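Local structure of Hia (Adhesin) (Haemophilus influenzae, 3EMF) at residues F17-N22 with E28-E33; K36-L41 with G67-S72; V98-T103 with H109-A114. The protein probably mediates attachment of the bacterium to host cells, as a trimeric autotransporter adhesin, of which this chain is binding domain BD2. All blocks are in the same frame, centred on the assembly; numbering follows the deposited sequence.

Interaction 1 (F17-N22 with E28-E33); sequences FNFTNN and EKQVQE
The amide of Q30 lies stacked against the side chain of F17, its plane turned 19° from that of the ring, while the two side chains run past each other in opposite directions. Q30 CG stands over the ring, 4.1 Å from the centroid of F17 and off-centre, an aliphatic CH-pi contact, and the amide carbon reaches on to F17 CG, so that Q30 NE2 ends 3.3 Å from F17 CB. The bend at chi2 (75°) is what folds the amide back along the phenylalanine. Glutamine suits this place because its methylenes can lie on an aromatic face while each end of its amide has a backbone partner: OE1 accepts from G13 N, and NE2 donates to D14 O. A water bonded to F17 O adds only a weak link to NE2. The arrangement fastens the loop 17-22 to the end of helix 24-30, within the GIN (HiaBD2_N) domain. F19 meets the same glutamine quite differently, its ring 70° from the amide plane, with F19 CZ 3.7 Å from Q30 CG. Its ring also reaches the exposed V31, whose CG1 is 4.0 Å from F19 CZ, and its face lies against F17 CD2. Within the loop, N18 OD1 accepts a hydrogen bond from N21 N at 3.0 Å, an Asx motif, and N22 ND2 donates to N18 O.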
# COMPACT_ATOMS: atom_id res chain seq x y z
N PHE A 17 -13.82 0.21 -20.27
CA PHE A 17 -12.43 -0.17 -20.45
C PHE A 17 -12.38 -0.91 -21.77
O PHE A 17 -13.25 -1.73 -22.05
CB PHE A 17 -11.97 -1.07 -19.31
CG PHE A 17 -10.63 -1.72 -19.52
CD1 PHE A 17 -9.48 -1.13 -19.03
CD2 PHE A 17 -10.52 -2.94 -20.17
CE1 PHE A 17 -8.25 -1.72 -19.21
CE2 PHE A 17 -9.29 -3.54 -20.35
CZ PHE A 17 -8.15 -2.93 -19.87
N ASN A 18 -11.37 -0.63 -22.58
CA ASN A 18 -11.30 -1.24 -23.90
C ASN A 18 -10.23 -2.31 -23.98
O ASN A 18 -9.02 -2.02 -23.97
CB ASN A 18 -11.04 -0.18 -24.97
CG ASN A 18 -10.86 -0.79 -26.35
OD1 ASN A 18 -10.05 -1.70 -26.54
ND2 ASN A 18 -11.60 -0.28 -27.32
N PHE A 19 -10.69 -3.55 -24.11
CA PHE A 19 -9.78 -4.69 -24.05
C PHE A 19 -8.74 -4.72 -25.17
O PHE A 19 -7.60 -5.14 -24.94
CB PHE A 19 -10.58 -5.99 -24.00
CG PHE A 19 -11.30 -6.18 -22.70
CD1 PHE A 19 -10.63 -6.70 -21.60
CD2 PHE A 19 -12.61 -5.81 -22.57
CE1 PHE A 19 -11.28 -6.86 -20.40
CE2 PHE A 19 -13.26 -5.97 -21.37
CZ PHE A 19 -12.60 -6.50 -20.29
N THR A 20 -9.12 -4.24 -26.35
CA THR A 20 -8.21 -4.23 -27.50
C THR A 20 -6.94 -3.42 -27.24
O THR A 20 -5.83 -3.87 -27.56
CB THR A 20 -8.91 -3.64 -28.75
OG1 THR A 20 -9.85 -4.58 -29.26
CG2 THR A 20 -7.88 -3.33 -29.83
N ASN A 21 -7.12 -2.24 -26.66
CA ASN A 21 -6.04 -1.26 -26.50
C ASN A 21 -5.11 -1.53 -25.34
O ASN A 21 -4.08 -0.88 -25.20
CB ASN A 21 -6.63 0.14 -26.33
CG ASN A 21 -7.58 0.53 -27.44
OD1 ASN A 21 -7.54 -0.04 -28.53
ND2 ASN A 21 -8.44 1.50 -27.17
N ASN A 22 -5.48 -2.49 -24.49
CA ASN A 22 -4.72 -2.73 -23.27
C ASN A 22 -4.11 -4.12 -23.23
O ASN A 22 -4.46 -4.97 -24.04
CB ASN A 22 -5.60 -2.48 -22.04
CG ASN A 22 -5.95 -1.02 -21.88
OD1 ASN A 22 -5.15 -0.24 -21.38
ND2 ASN A 22 -7.15 -0.64 -22.33
N GLU A 28 -6.73 -8.82 -17.22
CA GLU A 28 -6.88 -9.77 -16.11
C GLU A 28 -7.32 -9.09 -14.82
O GLU A 28 -8.10 -9.64 -14.05
CB GLU A 28 -5.58 -10.57 -15.87
CG GLU A 28 -5.24 -11.56 -16.99
CD GLU A 28 -4.00 -12.41 -16.71
OE1 GLU A 28 -3.10 -11.97 -15.95
OE2 GLU A 28 -3.93 -13.54 -17.24
N LYS A 29 -6.83 -7.88 -14.59
CA LYS A 29 -7.27 -7.12 -13.44
C LYS A 29 -8.68 -6.58 -13.64
O LYS A 29 -9.49 -6.57 -12.71
CB LYS A 29 -6.30 -5.97 -13.15
CG LYS A 29 -4.94 -6.48 -12.71
CD LYS A 29 -3.93 -5.33 -12.47
CE LYS A 29 -2.52 -5.89 -12.25
NZ LYS A 29 -1.53 -4.84 -11.79
N GLN A 30 -8.96 -6.12 -14.84
CA GLN A 30 -10.24 -5.51 -15.16
C GLN A 30 -11.41 -6.43 -14.84
O GLN A 30 -12.48 -5.97 -14.40
CB GLN A 30 -10.26 -5.07 -16.63
CG GLN A 30 -11.64 -4.75 -17.20
CD GLN A 30 -12.20 -3.43 -16.72
OE1 GLN A 30 -11.58 -2.72 -15.93
NE2 GLN A 30 -13.42 -3.10 -17.17
N VAL A 31 -11.23 -7.74 -15.02
CA VAL A 31 -12.35 -8.70 -14.91
C VAL A 31 -12.44 -9.41 -13.57
O VAL A 31 -13.38 -10.19 -13.34
CB VAL A 31 -12.28 -9.79 -16.00
CG1 VAL A 31 -12.40 -9.19 -17.38
CG2 VAL A 31 -10.98 -10.61 -15.86
N GLN A 32 -11.48 -9.16 -12.67
CA GLN A 32 -11.50 -9.75 -11.34
C GLN A 32 -12.17 -8.87 -10.27
O GLN A 32 -11.80 -7.71 -10.09
CB GLN A 32 -10.07 -10.10 -10.90
CG GLN A 32 -9.45 -11.25 -11.66
CD GLN A 32 -8.04 -11.55 -11.18
OE1 GLN A 32 -7.85 -12.27 -10.20
NE2 GLN A 32 -7.05 -10.98 -11.86
N GLU A 33 -13.15 -9.44 -9.57
CA GLU A 33 -13.84 -8.72 -8.50
C GLU A 33 -12.83 -8.18 -7.47
O GLU A 33 -13.07 -7.16 -6.85
CB GLU A 33 -14.87 -9.61 -7.79
CG GLU A 33 -16.05 -10.05 -8.67
O HOH W 1 -14.79 -3.34 -20.30

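Interaction 2 (K36-L41 with G67-S72); sequences KGLLNL and GWVLSS
L38 closes on the start of strand 67-74 with its two methyl groups, each given a different neighbour. L38 CD1 packs 3.8 Å from V69 CG2, the tighter of the two meetings, and the side chains cross at a slant. L38 CD2 comes to 4.2 Å from G67 CA, a looser approach to bare backbone. The leucine points toward the strand with CG anti to its own carbonyl carbon (chi1 -64°), and the branching at CG lets it span from G67 to V69. Glycine fits at 67 on two counts: at its backbone angles (phi 168°) a CB would press against the preceding carbonyl oxygen, and that CB would also crowd L38 CD2. The pairing joins the loop after helix 24-30 to the first strand of the Trp ring domain, and thus the GIN (HiaBD2_N) domain to the beta part of the chain. L38 also lies on Q83 and K85 of strand 80-85, and V69 touches Y35; L38, G67 and V69 are all buried. W68, between G67 and V69, directs its side chain away from the loop and meets W68 of the third subunit edge-to-face. To either end of the loop segment the contact fades: before L38, K36 is exposed and stretches its extended chain well clear of the strand; after it, the partly exposed L41 turns to H86 of the second subunit, which also continues the sheet by pairing in parallel with residues 69 to 72.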
# COMPACT_ATOMS: atom_id res chain seq x y z
N LYS A 36 -11.82 -4.78 -8.33
CA LYS A 36 -12.90 -3.86 -8.67
C LYS A 36 -12.86 -2.62 -7.80
O LYS A 36 -12.90 -2.71 -6.57
CB LYS A 36 -14.28 -4.54 -8.50
CG LYS A 36 -15.42 -3.62 -8.86
CD LYS A 36 -16.80 -4.33 -8.70
CE LYS A 36 -17.95 -3.36 -8.96
NZ LYS A 36 -19.24 -3.78 -8.30
N GLY A 37 -12.81 -1.45 -8.43
CA GLY A 37 -12.80 -0.20 -7.68
C GLY A 37 -11.41 0.34 -7.37
O GLY A 37 -11.27 1.46 -6.91
N LEU A 38 -10.36 -0.45 -7.61
CA LEU A 38 -9.01 0.10 -7.47
C LEU A 38 -8.73 0.97 -8.69
O LEU A 38 -9.24 0.70 -9.77
CB LEU A 38 -7.95 -1.01 -7.35
CG LEU A 38 -8.02 -1.93 -6.14
CD1 LEU A 38 -6.85 -2.94 -6.13
CD2 LEU A 38 -8.02 -1.11 -4.87
N LEU A 39 -7.90 1.99 -8.51
CA LEU A 39 -7.57 2.92 -9.57
C LEU A 39 -6.88 2.18 -10.71
O LEU A 39 -6.00 1.34 -10.48
CB LEU A 39 -6.66 4.04 -9.04
CG LEU A 39 -6.62 5.37 -9.79
CD1 LEU A 39 -8.03 5.96 -9.89
CD2 LEU A 39 -5.67 6.34 -9.09
N ASN A 40 -7.29 2.47 -11.93
CA ASN A 40 -6.61 1.93 -13.08
C ASN A 40 -5.57 2.94 -13.58
O ASN A 40 -5.89 3.84 -14.34
CB ASN A 40 -7.59 1.57 -14.20
CG ASN A 40 -6.89 0.94 -15.37
OD1 ASN A 40 -5.65 0.86 -15.39
ND2 ASN A 40 -7.65 0.46 -16.36
N LEU A 41 -4.34 2.79 -13.13
CA LEU A 41 -3.32 3.77 -13.47
C LEU A 41 -2.71 3.54 -14.85
O LEU A 41 -2.14 4.45 -15.44
CB LEU A 41 -2.23 3.80 -12.39
CG LEU A 41 -2.60 4.53 -11.10
CD1 LEU A 41 -1.49 4.41 -10.07
CD2 LEU A 41 -2.90 6.00 -11.39
N GLY A 67 -4.50 1.05 -3.69
CA GLY A 67 -4.47 -0.16 -2.91
C GLY A 67 -3.73 -1.28 -3.60
O GLY A 67 -3.26 -1.13 -4.72
N TRP A 68 -3.61 -2.39 -2.89
CA TRP A 68 -3.05 -3.59 -3.47
C TRP A 68 -3.95 -4.75 -3.08
O TRP A 68 -4.76 -4.64 -2.15
CB TRP A 68 -1.59 -3.81 -2.99
CG TRP A 68 -1.38 -3.71 -1.52
CD1 TRP A 68 -1.24 -2.56 -0.77
CD2 TRP A 68 -1.24 -4.81 -0.60
NE1 TRP A 68 -1.03 -2.89 0.55
CE2 TRP A 68 -1.01 -4.26 0.67
CE3 TRP A 68 -1.27 -6.20 -0.74
CZ2 TRP A 68 -0.84 -5.06 1.81
CZ3 TRP A 68 -1.09 -6.98 0.39
CH2 TRP A 68 -0.87 -6.41 1.64
N VAL A 69 -3.81 -5.86 -3.78
CA VAL A 69 -4.67 -7.01 -3.54
C VAL A 69 -3.98 -8.06 -2.65
O VAL A 69 -2.83 -8.43 -2.87
CB VAL A 69 -5.12 -7.64 -4.86
CG1 VAL A 69 -5.92 -8.88 -4.59
CG2 VAL A 69 -5.93 -6.63 -5.68
N LEU A 70 -4.71 -8.50 -1.64
CA LEU A 70 -4.22 -9.50 -0.71
C LEU A 70 -5.01 -10.79 -0.89
O LEU A 70 -6.24 -10.79 -0.85
CB LEU A 70 -4.40 -8.98 0.71
CG LEU A 70 -4.21 -10.00 1.84
CD1 LEU A 70 -2.76 -10.39 2.00
CD2 LEU A 70 -4.75 -9.42 3.14
N SER A 71 -4.29 -11.89 -1.09
CA SER A 71 -4.94 -13.16 -1.39
C SER A 71 -4.40 -14.29 -0.54
O SER A 71 -3.24 -14.27 -0.13
CB SER A 71 -4.74 -13.51 -2.87
OG SER A 71 -5.38 -12.56 -3.69
N SER A 72 -5.25 -15.29 -0.27
CA SER A 72 -4.83 -16.51 0.40
C SER A 72 -5.38 -17.67 -0.39
O SER A 72 -6.51 -17.62 -0.89
CB SER A 72 -5.37 -16.58 1.83
OG SER A 72 -6.79 -16.65 1.84

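Interaction 3 (V98-T103 with H109-A114); sequences VQVTST and HTITFA
The F113 ring has V100 beside it, the two side chains pointing the same way from one face of the sheet, with V100 CG2 3.8 Å from F113 CD2 in an oblique approach. Around the threefold assembly, F113 also meets F113 of the second subunit edge-to-face and F113 of the third at about 60° between planes, and packs on F92 of the third. The backbones pair as an antiparallel beta hairpin of strands 99-105 and 108-114. Q99 with A114, T101 with T112 and T103 with T110 are hydrogen-bonded pairs, each closed by two bonds; Q99 N to A114 O is 2.7 Å. V100 with F113 and S102 with I111 are the non-hydrogen-bonded pairs. On the face of F113, I111 CG2 touches V100 CG1 at 3.7 Å; with CG1 anti to the carbonyl carbon (chi1 -50°) and a further bend at chi2, I111 CD1 comes to S102 CB at 3.6 Å. The other face carries T101, T103, T110 and T112, whose beta branching suits extended strands, with Q99 and A114 at one end; one water joins T103 OG1 to T110 OG1, and another bonds both T101 OG1 and T112 O. V100, I111 and F113 thus make one face mostly apolar, with S102 OG satisfied by S72 OG of the third subunit, while waters bind the T101, T103 and T110 hydroxyls on the other.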
# COMPACT_ATOMS: atom_id res chain seq x y z
N VAL A 98 0.86 -22.83 15.12
CA VAL A 98 1.73 -21.91 14.39
C VAL A 98 1.90 -20.62 15.18
O VAL A 98 0.92 -20.06 15.69
CB VAL A 98 1.18 -21.56 12.99
CG1 VAL A 98 2.11 -20.59 12.27
CG2 VAL A 98 0.99 -22.81 12.15
N GLN A 99 3.14 -20.16 15.29
CA GLN A 99 3.47 -18.93 16.02
C GLN A 99 3.81 -17.82 15.02
O GLN A 99 4.54 -18.03 14.06
CB GLN A 99 4.66 -19.19 16.95
CG GLN A 99 4.69 -18.30 18.19
CD GLN A 99 5.84 -18.64 19.13
OE1 GLN A 99 7.01 -18.50 18.77
NE2 GLN A 99 5.51 -19.08 20.35
N VAL A 100 3.26 -16.63 15.25
CA VAL A 100 3.53 -15.49 14.39
C VAL A 100 3.90 -14.31 15.26
O VAL A 100 3.15 -13.95 16.17
CB VAL A 100 2.29 -15.07 13.55
CG1 VAL A 100 2.59 -13.78 12.79
CG2 VAL A 100 1.88 -16.18 12.60
N THR A 101 5.06 -13.73 14.99
CA THR A 101 5.58 -12.63 15.79
C THR A 101 6.07 -11.54 14.84
O THR A 101 6.30 -11.80 13.65
CB THR A 101 6.75 -13.09 16.67
OG1 THR A 101 7.67 -13.86 15.88
CG2 THR A 101 6.26 -13.97 17.83
N SER A 102 6.23 -10.32 15.35
CA SER A 102 6.71 -9.21 14.54
C SER A 102 7.65 -8.28 15.28
O SER A 102 7.64 -8.20 16.51
CB SER A 102 5.55 -8.41 13.93
OG SER A 102 4.70 -7.85 14.92
N THR A 103 8.46 -7.58 14.49
CA THR A 103 9.39 -6.58 14.98
C THR A 103 9.34 -5.44 13.99
O THR A 103 8.99 -5.65 12.84
CB THR A 103 10.84 -7.12 15.01
OG1 THR A 103 11.27 -7.34 13.66
CG2 THR A 103 10.93 -8.43 15.77
N HIS A 109 9.91 -3.76 8.62
CA HIS A 109 9.00 -4.53 9.43
C HIS A 109 9.22 -6.01 9.14
O HIS A 109 9.42 -6.39 7.98
CB HIS A 109 7.55 -4.10 9.11
CG HIS A 109 7.35 -2.61 9.14
ND1 HIS A 109 7.28 -1.85 7.99
CD2 HIS A 109 7.26 -1.74 10.18
CE1 HIS A 109 7.14 -0.57 8.32
NE2 HIS A 109 7.12 -0.48 9.64
N THR A 110 9.20 -6.84 10.17
CA THR A 110 9.43 -8.27 9.99
C THR A 110 8.34 -9.13 10.61
O THR A 110 8.02 -8.99 11.79
CB THR A 110 10.78 -8.69 10.61
OG1 THR A 110 11.82 -7.95 9.98
CG2 THR A 110 11.03 -10.18 10.39
N ILE A 111 7.75 -10.00 9.80
CA ILE A 111 6.85 -11.00 10.32
C ILE A 111 7.54 -12.35 10.28
O ILE A 111 8.06 -12.77 9.25
CB ILE A 111 5.54 -11.08 9.51
CG1 ILE A 111 4.92 -9.70 9.34
CG2 ILE A 111 4.58 -12.01 10.22
CD1 ILE A 111 4.29 -9.15 10.61
N THR A 112 7.55 -13.04 11.42
CA THR A 112 8.30 -14.27 11.56
C THR A 112 7.37 -15.42 11.90
O THR A 112 6.51 -15.29 12.76
CB THR A 112 9.33 -14.14 12.69
OG1 THR A 112 10.21 -13.05 12.41
CG2 THR A 112 10.14 -15.43 12.85
N PHE A 113 7.58 -16.54 11.22
CA PHE A 113 6.70 -17.70 11.37
C PHE A 113 7.47 -18.88 11.93
O PHE A 113 8.52 -19.22 11.42
CB PHE A 113 6.10 -18.08 10.02
CG PHE A 113 5.32 -16.99 9.39
CD1 PHE A 113 5.96 -15.97 8.71
CD2 PHE A 113 3.94 -16.96 9.51
CE1 PHE A 113 5.24 -14.95 8.14
CE2 PHE A 113 3.22 -15.94 8.94
CZ PHE A 113 3.88 -14.93 8.25
N ALA A 114 6.91 -19.49 12.96
CA ALA A 114 7.57 -20.61 13.62
C ALA A 114 6.52 -21.59 14.15
O ALA A 114 5.34 -21.30 14.11
CB ALA A 114 8.47 -20.11 14.74
O HOH W 2 7.43 -16.54 15.39
O HOH W 3 12.39 -5.41 11.35

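How the interactions relate
From the N terminus, interaction 1 comes first: it closes the short loop between 17-22 and 28-33 across helix 24-30. Interaction 2 opens only afterwards and spans a longer excursion, 26 residues from 41 to 67, bringing the GIN domain onto the first strand of the Trp ring domain. Interaction 3 closes last, around the turn of the C-terminal hairpin. The three follow in series, with neither nesting nor crossing. Interactions 1 and 2 touch, F17 CD1 lying 3.6 Å from N40 ND2, whereas interaction 3 is about 25 Å from interaction 2, centre to centre; neighbouring subunits continue the sheets of both by parallel pairing.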